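Putative major capsid protein (Cafeteriavirus-dependent mavirus, PDB 6G44) probably builds the icosahedral shell of the mavirus virophage as a double jelly-roll major capsid protein that assembles into trimers. Local coordinates at residues C[96-99]-C[100-104]; C[243-246]-C[247-250]; C[273-276]-C[277-281]. All blocks are in the same frame, centred on the assembly; numbering follows the deposited sequence. Where two conformers were deposited one is given.

Three short-range contacts in one double jelly-roll subunit illustrate how short chain turns combine local packing with bonds to the surrounding fold. Contacts 1 and 2 are neighbours, their centres 16 Å apart: strands 96-98 and 242-244 pair antiparallel, with a probable hydrogen bond of 2.9 Å between Gly-97 O and Gly-243 N, and Ile-96 CD1 packs on Ile-244 CG2. Contact 3 stands alone, its centre 38 Å from that of contact 1 and 53 Å from that of contact 2, on the opposite side of the chain's centre from the latter. There the other two subunits close in. A glycerol, probably from the crystallisation liquor, lies beside Ser-100 of contact 1.

Contact 1. Residues C[96-99]-C[100-104]; sequences IGLK and SFPVN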
ATOM      1  N   ILE C  96     -18.756  -5.631 -17.086  1.00 11.38           N
ATOM      2  CA  ILE C  96     -19.105  -4.288 -17.552  0.70 12.34           C
ATOM      3  C   ILE C  96     -18.574  -3.254 -16.569  1.00 11.40           C
ATOM      4  O   ILE C  96     -18.717  -3.415 -15.345  1.00 11.78           O
ATOM      5  CB  ILE C  96     -20.650  -4.096 -17.638  0.70 13.19           C
ATOM      6  CG1 ILE C  96     -21.304  -5.163 -18.518  0.70 14.45           C
ATOM      7  CG2 ILE C  96     -21.004  -2.705 -18.155  0.70 13.11           C
ATOM      8  CD1 ILE C  96     -20.837  -5.168 -19.956  0.70 15.06           C
ATOM      9  N   GLY C  97     -18.002  -2.194 -17.094  1.00 11.09           N
ATOM     10  CA  GLY C  97     -17.602  -1.064 -16.282  1.00 10.71           C
ATOM     11  C   GLY C  97     -17.258   0.108 -17.131  1.00 10.67           C
ATOM     12  O   GLY C  97     -17.764   0.262 -18.260  1.00 10.70           O
ATOM     13  N   LEU C  98     -16.351   0.940 -16.626  1.00 10.09           N
ATOM     14  CA  LEU C  98     -15.866   2.098 -17.341  1.00 10.14           C
ATOM     15  C   LEU C  98     -14.371   2.009 -17.630  1.00 10.28           C
ATOM     16  O   LEU C  98     -13.626   1.349 -16.884  1.00  9.94           O
ATOM     17  CB  LEU C  98     -16.186   3.387 -16.570  1.00 10.60           C
ATOM     18  CG  LEU C  98     -17.657   3.646 -16.266  1.00 10.83           C
ATOM     19  CD1 LEU C  98     -17.842   4.874 -15.401  1.00 11.38           C
ATOM     20  CD2 LEU C  98     -18.495   3.771 -17.531  1.00 10.69           C
ATOM     21  N   LYS C  99     -13.946   2.669 -18.703  1.00 10.15           N
ATOM     22  CA  LYS C  99     -12.522   2.820 -19.012  1.00 10.33           C
ATOM     23  C   LYS C  99     -11.860   3.716 -17.974  1.00 10.33           C
ATOM     24  O   LYS C  99     -12.552   4.409 -17.218  1.00 11.75           O
ATOM     25  CB  LYS C  99     -12.330   3.328 -20.447  1.00 11.01           C
ATOM     26  CG  LYS C  99     -12.792   2.300 -21.479  1.00 11.70           C
ATOM     27  CD  LYS C  99     -12.440   2.710 -22.888  1.00 11.70           C
ATOM     28  CE  LYS C  99     -12.858   1.659 -23.899  1.00 12.29           C
ATOM     29  NZ  LYS C  99     -12.422   2.045 -25.257  1.00 12.74           N
ATOM     30  N   SER C 100     -10.525   3.667 -17.898  1.00 10.28           N
ATOM     31  CA  SER C 100      -9.754   4.494 -16.964  0.50  9.80           C
ATOM     32  C   SER C 100      -9.978   5.988 -17.230  1.00 10.21           C
ATOM     33  O   SER C 100      -9.835   6.427 -18.360  1.00 11.07           O
ATOM     34  CB  SER C 100      -8.263   4.149 -17.103  0.50  9.36           C
ATOM     35  OG  SER C 100      -8.054   2.747 -16.918  0.50  8.55           O
ATOM     36  N   PHE C 101     -10.286   6.756 -16.202  1.00 10.08           N
ATOM     37  CA  PHE C 101     -10.437   8.227 -16.313  1.00  9.81           C
ATOM     38  C   PHE C 101     -11.442   8.597 -17.411  1.00  9.96           C
ATOM     39  O   PHE C 101     -11.104   9.309 -18.362  1.00 10.62           O
ATOM     40  CB  PHE C 101      -9.085   8.936 -16.498  1.00 10.10           C
ATOM     41  CG  PHE C 101      -8.062   8.472 -15.501  1.00 10.25           C
ATOM     42  CD1 PHE C 101      -8.081   8.998 -14.242  1.00 10.62           C
ATOM     43  CD2 PHE C 101      -7.180   7.444 -15.797  1.00 10.29           C
ATOM     44  CE1 PHE C 101      -7.230   8.543 -13.267  1.00 10.72           C
ATOM     45  CE2 PHE C 101      -6.323   6.959 -14.809  1.00 11.23           C
ATOM     46  CZ  PHE C 101      -6.355   7.509 -13.546  1.00 11.21           C
ATOM     47  N   PRO C 102     -12.663   8.086 -17.267  1.00 10.10           N
ATOM     48  CA  PRO C 102     -13.617   8.211 -18.403  1.00 10.09           C
ATOM     49  C   PRO C 102     -14.044   9.632 -18.718  1.00 10.50           C
ATOM     50  O   PRO C 102     -14.406   9.911 -19.871  1.00 12.10           O
ATOM     51  CB  PRO C 102     -14.803   7.364 -17.957  1.00 10.42           C
ATOM     52  CG  PRO C 102     -14.741   7.415 -16.461  1.00 10.29           C
ATOM     53  CD  PRO C 102     -13.271   7.379 -16.126  1.00 10.12           C
ATOM     54  N   VAL C 103     -14.013  10.524 -17.742  1.00 10.27           N
ATOM     55  CA  VAL C 103     -14.340  11.931 -18.010  1.00 10.85           C
ATOM     56  C   VAL C 103     -13.237  12.565 -18.812  1.00 10.83           C
ATOM     57  O   VAL C 103     -13.496  13.143 -19.872  1.00 11.12           O
ATOM     58  CB  VAL C 103     -14.672  12.720 -16.740  1.00 10.79           C
ATOM     59  CG1 VAL C 103     -14.787  14.226 -17.003  1.00 11.99           C
ATOM     60  CG2 VAL C 103     -15.930  12.158 -16.104  1.00 11.81           C
ATOM     61  N   ASN C 104     -11.990  12.490 -18.358  1.00 10.16           N
ATOM     62  CA  ASN C 104     -10.908  13.139 -19.113  1.00 10.32           C
ATOM     63  C   ASN C 104     -10.635  12.459 -20.468  1.00 10.60           C
ATOM     64  O   ASN C 104     -10.255  13.144 -21.434  1.00 10.65           O
ATOM     65  CB  ASN C 104      -9.652  13.292 -18.245  1.00 10.72           C
ATOM     66  CG  ASN C 104      -9.833  14.355 -17.202  1.00 10.89           C
ATOM     67  OD1 ASN C 104      -9.733  15.541 -17.501  1.00 11.20           O
ATOM     68  ND2 ASN C 104     -10.084  13.937 -15.939  1.00 11.17           N
TER
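Leu-98 and Pro-102 meet across the bend by which the chain leaves the short strand 96-98 and enters the helical turn at 102-105. From CB, which points toward the following segment, the leucine runs to CG, set anti to the carbonyl carbon (chi1 -58°), and then to CD1, the atom that makes the touch: CD1 lies 4.1 Å from Pro-102 CG. The two side chains cross at about a right angle. Theirs is a single methyl-to-ring van der Waals touch. The leucine also packs on Val-202 of strand 195-205.

Pro-102 CD, the ring carbon bonded to N, comes nearest to the carbonyl of Lys-99, 3.2 Å from Lys-99 O, with Pro-102 CG at 3.8 Å from the same oxygen. Directly before the proline, Phe-101 has a left-handed backbone conformation (phi 54°, psi 58°), and with it the chain turns from the strand direction into the helical segment.

Lys-99 turns its long chain out of the bend. Extended beyond CG, it carries NZ to the backbone oxygens of Glu-239 and Lys-347, two carbonyl acceptors for one buried ammonium. In one of its two conformers Ser-100 OG bonds to Asp-147 O and to a glycerol, probably from the crystallisation liquor, while Phe-101 turns away from the strand and packs against helices 123-130 and 136-142.

Chemically, then, the bend itself is joined by apolar touch and a carbonyl lying against a proline ring, with the polar grip supplied by other parts of the fold. Gathering two carbonyl dipoles at the lysine may offset part of the cost of burying its charge, and it ties the end of the strand to the chain around Glu-239 and Lys-347.

Contact 2. Residues C[243-246]-C[247-250]; sequences GIAD and DVKL
Ala-245 to Val-248 form a type I beta turn, closed by the hydrogen bond from Val-248 N to Ala-245 O (3.3 Å). The same oxygen also takes a bond from a water at 2.8 Å, and that water donates again to Val-248 O, bridging the two ends of the turn.

Among the side chains, Ile-244 and Val-248 cross at about a right angle, branch against branch: Ile-244 CG2 lies 3.7 Å from Val-248 CG2. The valine has CG1 anti to its backbone N (chi1 178°), which leaves CG2 as the methyl turned to the isoleucine and to the Ala-245 carbonyl. On another part of the turn Ala-245 CB comes within 3.6 Å of Asp-247 OD1. That carboxylate oxygen accepts from Gln-95 NE2 and from the amide of Ala-156, two donors that hold it in place. The Asp-246 carboxylate has its partners outside the turn: OD1 forms a salt bridge with Lys-346 and OD2 takes the amide of Ile-154.

The turn follows directly on strand 242-244, which lies beside strand 96-98, and starts the loop toward strand 258-273. Backbone hydrogen bonds of Ile-244 with Phe-348 and of Ala-245 with Gln-95 place it in the fold, and Val-248 rests on Gln-95 and Phe-257.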
ATOM      1  N   GLY C 243     -16.369   0.244 -20.850  1.00 10.77           N
ATOM      2  CA  GLY C 243     -15.609  -0.987 -20.953  1.00 11.52           C
ATOM      3  C   GLY C 243     -16.425  -2.249 -20.868  1.00 10.75           C
ATOM      4  O   GLY C 243     -17.317  -2.369 -20.019  1.00 11.03           O
ATOM      5  N   ILE C 244     -16.122  -3.198 -21.771  1.00 11.58           N
ATOM      6  CA  ILE C 244     -16.798  -4.498 -21.841  1.00 11.71           C
ATOM      7  C   ILE C 244     -15.714  -5.554 -21.945  1.00 11.27           C
ATOM      8  O   ILE C 244     -14.868  -5.484 -22.825  1.00 11.74           O
ATOM      9  CB  ILE C 244     -17.784  -4.600 -23.044  1.00 12.49           C
ATOM     10  CG1 ILE C 244     -18.816  -3.462 -22.984  1.00 12.86           C
ATOM     11  CG2 ILE C 244     -18.464  -5.950 -23.007  1.00 12.68           C
ATOM     12  CD1 ILE C 244     -19.691  -3.334 -24.215  1.00 13.21           C
ATOM     13  N   ALA C 245     -15.731  -6.509 -21.012  1.00 11.31           N
ATOM     14  CA  ALA C 245     -14.788  -7.623 -21.023  1.00 12.01           C
ATOM     15  C   ALA C 245     -14.801  -8.358 -22.366  1.00 12.69           C
ATOM     16  O   ALA C 245     -15.845  -8.495 -23.021  1.00 13.11           O
ATOM     17  CB  ALA C 245     -15.081  -8.592 -19.907  1.00 12.05           C
ATOM     18  N   ASP C 246     -13.622  -8.806 -22.767  1.00 12.39           N
ATOM     19  CA  ASP C 246     -13.421  -9.470 -24.050  1.00 14.10           C
ATOM     20  C   ASP C 246     -14.002 -10.859 -24.128  1.00 14.87           C
ATOM     21  O   ASP C 246     -14.004 -11.413 -25.228  1.00 17.85           O
ATOM     22  CB  ASP C 246     -11.929  -9.426 -24.392  1.00 14.49           C
ATOM     23  CG  ASP C 246     -11.444  -8.002 -24.533  1.00 15.36           C
ATOM     24  OD1 ASP C 246     -11.772  -7.373 -25.586  1.00 17.63           O
ATOM     25  OD2 ASP C 246     -10.844  -7.445 -23.574  1.00 13.54           O
ATOM     26  N   ASP C 247     -14.492 -11.421 -23.017  1.00 14.21           N
ATOM     27  CA  ASP C 247     -15.168 -12.714 -23.031  1.00 14.48           C
ATOM     28  C   ASP C 247     -16.688 -12.641 -22.916  1.00 14.84           C
ATOM     29  O   ASP C 247     -17.328 -13.694 -22.797  1.00 17.23           O
ATOM     30  CB  ASP C 247     -14.546 -13.718 -22.051  1.00 14.77           C
ATOM     31  CG  ASP C 247     -14.666 -13.347 -20.572  1.00 16.07           C
ATOM     32  OD1 ASP C 247     -14.973 -12.176 -20.226  1.00 15.02           O
ATOM     33  OD2 ASP C 247     -14.411 -14.280 -19.746  1.00 16.88           O
ATOM     34  N   VAL C 248     -17.274 -11.450 -23.039  1.00 14.03           N
ATOM     35  CA  VAL C 248     -18.728 -11.349 -23.230  1.00 14.21           C
ATOM     36  C   VAL C 248     -19.028 -11.867 -24.635  1.00 14.64           C
ATOM     37  O   VAL C 248     -18.378 -11.484 -25.592  1.00 16.14           O
ATOM     38  CB  VAL C 248     -19.250  -9.904 -23.086  1.00 13.57           C
ATOM     39  CG1 VAL C 248     -20.762  -9.816 -23.344  1.00 13.71           C
ATOM     40  CG2 VAL C 248     -18.944  -9.370 -21.684  1.00 13.78           C
ATOM     41  N   LYS C 249     -20.027 -12.730 -24.734  1.00 16.67           N
ATOM     42  CA  LYS C 249     -20.378 -13.332 -26.021  1.00 17.85           C
ATOM     43  C   LYS C 249     -21.377 -12.452 -26.784  1.00 17.68           C
ATOM     44  O   LYS C 249     -22.243 -11.781 -26.187  1.00 17.10           O
ATOM     45  CB  LYS C 249     -20.951 -14.716 -25.805  1.00 20.55           C
ATOM     46  CG  LYS C 249     -19.980 -15.705 -25.175  1.00 23.48           C
ATOM     47  CD  LYS C 249     -20.611 -17.077 -24.977  1.00 27.93           C
ATOM     48  CE  LYS C 249     -19.576 -18.095 -24.516  1.00 31.31           C
ATOM     49  NZ  LYS C 249     -20.199 -19.357 -24.021  1.00 35.54           N
ATOM     50  N   LEU C 250     -21.245 -12.490 -28.111  1.00 18.21           N
ATOM     51  CA  LEU C 250     -22.025 -11.678 -29.028  1.00 19.49           C
ATOM     52  C   LEU C 250     -23.156 -12.492 -29.662  1.00 21.13           C
ATOM     53  O   LEU C 250     -23.020 -13.698 -29.886  1.00 21.42           O
ATOM     54  CB  LEU C 250     -21.127 -11.154 -30.152  1.00 20.34           C
ATOM     55  CG  LEU C 250     -20.086 -10.069 -29.810  1.00 21.58           C
ATOM     56  CD1 LEU C 250     -18.878 -10.121 -30.744  1.00 23.15           C
ATOM     57  CD2 LEU C 250     -20.719  -8.693 -29.881  1.00 21.59           C
TER
HETATM   58  O   HOH W   1     -16.536  -9.426 -25.609  1.00 21.29           O

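Contact 3. Residues C[273-276]-C[277-281]; sequences WVAP and LEIGD
Ile-279 folds back over the ring of Pro-276, giving this short 3-10 turn its apolar face. The isoleucine adopts an uncommon first torsion, with CG1 placed between the backbone N and the carbonyl carbon (chi1 63°). In consequence CG1 lies against the carbonyl that opens the turn, 3.4 Å from Pro-276 O, while CG2 reaches the proline ring from its own branch, 4.1 Å from Pro-276 CG. The chain then extends through chi2 (165°), and CD1 ends 4.1 Å from Ala-275 CB and equally near Pro-276 CD. One side chain therefore spans two residues, lying obliquely across the ring.

Glu-278 bends instead of stretching. Its chi2 of 99° lies away from the usual staggered values and curls the carboxylate back beside the proline, putting OE2 3.6 Å from Pro-276 CB. Leu-277, by contrast, points away from the segment before it, and its side chain packs on Tyr-438 of the third subunit.

Ile-279 N makes a weak hydrogen bond to Pro-276 O at 3.4 Å, and Gly-280 N bonds to Leu-277 O at 3.1 Å. A water reinforces the turn by donating to Pro-276 O (2.9 Å) and to Gly-280 O (2.7 Å). Gly-280, at positive phi, then carries the chain out of the 3-10 segment.

Tyr-21 of the second subunit packs on both Pro-276 and Ile-279, and its hydroxyl is hydrogen-bonded to Trp-273 NE1; Leu-505 of the third subunit also rests on Ile-279. The chemistry implies a turn in which proline–isoleucine packing, two backbone bonds, one of them weak, and a bridging water act together, so that its apolar surface is presented to both partner subunits at the trimer interface.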
ATOM      1  N   TRP C 273     -15.676  30.167  -1.487  1.00 11.93           N
ATOM      2  CA  TRP C 273     -15.764  30.660  -0.107  1.00 12.55           C
ATOM      3  C   TRP C 273     -15.032  31.962   0.058  1.00 12.21           C
ATOM      4  O   TRP C 273     -14.205  32.347  -0.767  1.00 11.83           O
ATOM      5  CB  TRP C 273     -15.258  29.584   0.893  1.00 12.11           C
ATOM      6  CG  TRP C 273     -13.783  29.375   0.865  1.00 11.95           C
ATOM      7  CD1 TRP C 273     -12.886  29.870   1.764  1.00 11.95           C
ATOM      8  CD2 TRP C 273     -13.013  28.627  -0.097  1.00 12.01           C
ATOM      9  NE1 TRP C 273     -11.613  29.475   1.433  1.00 12.35           N
ATOM     10  CE2 TRP C 273     -11.658  28.728   0.284  1.00 11.70           C
ATOM     11  CE3 TRP C 273     -13.336  27.868  -1.234  1.00 11.75           C
ATOM     12  CZ2 TRP C 273     -10.627  28.106  -0.436  1.00 12.04           C
ATOM     13  CZ3 TRP C 273     -12.298  27.254  -1.949  1.00 11.84           C
ATOM     14  CH2 TRP C 273     -10.974  27.395  -1.557  1.00 11.93           C
ATOM     15  N   VAL C 274     -15.347  32.641   1.173  1.00 13.43           N
ATOM     16  CA  VAL C 274     -14.695  33.870   1.541  1.00 14.69           C
ATOM     17  C   VAL C 274     -13.483  33.532   2.387  1.00 14.69           C
ATOM     18  O   VAL C 274     -13.567  32.712   3.319  1.00 14.72           O
ATOM     19  CB  VAL C 274     -15.681  34.756   2.328  1.00 15.38           C
ATOM     20  CG1 VAL C 274     -14.988  35.993   2.875  1.00 15.49           C
ATOM     21  CG2 VAL C 274     -16.878  35.135   1.458  1.00 16.57           C
ATOM     22  N   ALA C 275     -12.380  34.190   2.066  1.00 15.96           N
ATOM     23  CA  ALA C 275     -11.119  33.975   2.764  1.00 17.33           C
ATOM     24  C   ALA C 275     -11.322  34.264   4.248  1.00 19.34           C
ATOM     25  O   ALA C 275     -11.944  35.260   4.608  1.00 18.59           O
ATOM     26  CB  ALA C 275     -10.041  34.855   2.168  1.00 18.30           C
ATOM     27  N   PRO C 276     -10.837  33.363   5.115  1.00 19.97           N
ATOM     28  CA  PRO C 276     -10.978  33.586   6.560  1.00 21.74           C
ATOM     29  C   PRO C 276     -10.164  34.777   7.073  1.00 20.54           C
ATOM     30  O   PRO C 276      -9.127  35.158   6.505  1.00 19.73           O
ATOM     31  CB  PRO C 276     -10.471  32.266   7.158  1.00 21.75           C
ATOM     32  CG  PRO C 276      -9.449  31.803   6.183  1.00 21.95           C
ATOM     33  CD  PRO C 276     -10.012  32.169   4.820  1.00 21.75           C
ATOM     34  N   LEU C 277     -10.671  35.407   8.131  1.00 21.87           N
ATOM     35  CA  LEU C 277      -9.990  36.562   8.737  1.00 23.11           C
ATOM     36  C   LEU C 277      -8.518  36.281   9.069  1.00 21.04           C
ATOM     37  O   LEU C 277      -7.630  37.113   8.871  1.00 21.50           O
ATOM     38  CB  LEU C 277     -10.674  36.943  10.059  1.00 27.31           C
ATOM     39  CG  LEU C 277     -11.987  37.694  10.181  1.00 31.81           C
ATOM     40  CD1 LEU C 277     -12.386  37.718  11.658  1.00 33.10           C
ATOM     41  CD2 LEU C 277     -11.835  39.109   9.634  1.00 32.50           C
ATOM     42  N   GLU C 278      -8.261  35.075   9.556  1.00 20.15           N
ATOM     43  CA  GLU C 278      -6.960  34.757  10.118  1.00 21.17           C
ATOM     44  C   GLU C 278      -5.803  34.668   9.136  1.00 23.39           C
ATOM     45  O   GLU C 278      -4.653  34.657   9.557  1.00 24.70           O
ATOM     46  CB  GLU C 278      -7.049  33.455  10.903  1.00 21.42           C
ATOM     47  CG  GLU C 278      -8.017  33.496  12.067  1.00 21.51           C
ATOM     48  CD  GLU C 278      -9.375  32.887  11.779  1.00 22.15           C
ATOM     49  OE1 GLU C 278      -9.959  32.250  12.702  1.00 21.87           O
ATOM     50  OE2 GLU C 278      -9.884  33.038  10.639  1.00 21.93           O
ATOM     51  N   ILE C 279      -6.072  34.592   7.835  1.00 22.90           N
ATOM     52  CA  ILE C 279      -4.949  34.562   6.886  1.00 24.97           C
ATOM     53  C   ILE C 279      -4.493  35.949   6.467  1.00 29.07           C
ATOM     54  O   ILE C 279      -3.522  36.066   5.725  1.00 30.69           O
ATOM     55  CB  ILE C 279      -5.203  33.632   5.663  1.00 24.08           C
ATOM     56  CG1 ILE C 279      -6.374  34.088   4.789  1.00 23.47           C
ATOM     57  CG2 ILE C 279      -5.410  32.193   6.129  1.00 23.77           C
ATOM     58  CD1 ILE C 279      -6.375  33.404   3.430  1.00 24.95           C
ATOM     59  N   GLY C 280      -5.169  36.995   6.942  1.00 29.45           N
ATOM     60  CA  GLY C 280      -4.726  38.355   6.673  1.00 31.05           C
ATOM     61  C   GLY C 280      -4.829  38.726   5.207  1.00 33.39           C
ATOM     62  O   GLY C 280      -5.743  38.274   4.498  1.00 35.74           O
ATOM     63  N   ASP C 281      -3.889  39.554   4.760  1.00 32.28           N
ATOM     64  CA  ASP C 281      -3.834  39.984   3.375  1.00 32.24           C
ATOM     65  C   ASP C 281      -3.309  38.844   2.502  1.00 28.96           C
ATOM     66  O   ASP C 281      -2.284  38.235   2.805  1.00 31.98           O
ATOM     67  CB  ASP C 281      -2.945  41.233   3.224  1.00 34.56           C
ATOM     68  CG  ASP C 281      -3.515  42.460   3.942  1.00 37.32           C
ATOM     69  OD1 ASP C 281      -4.675  42.439   4.403  1.00 37.72           O
ATOM     70  OD2 ASP C 281      -2.794  43.473   4.029  1.00 42.23           O
TER
HETATM   71  O   HOH W   2      -8.294  37.376   4.893  1.00 31.67           O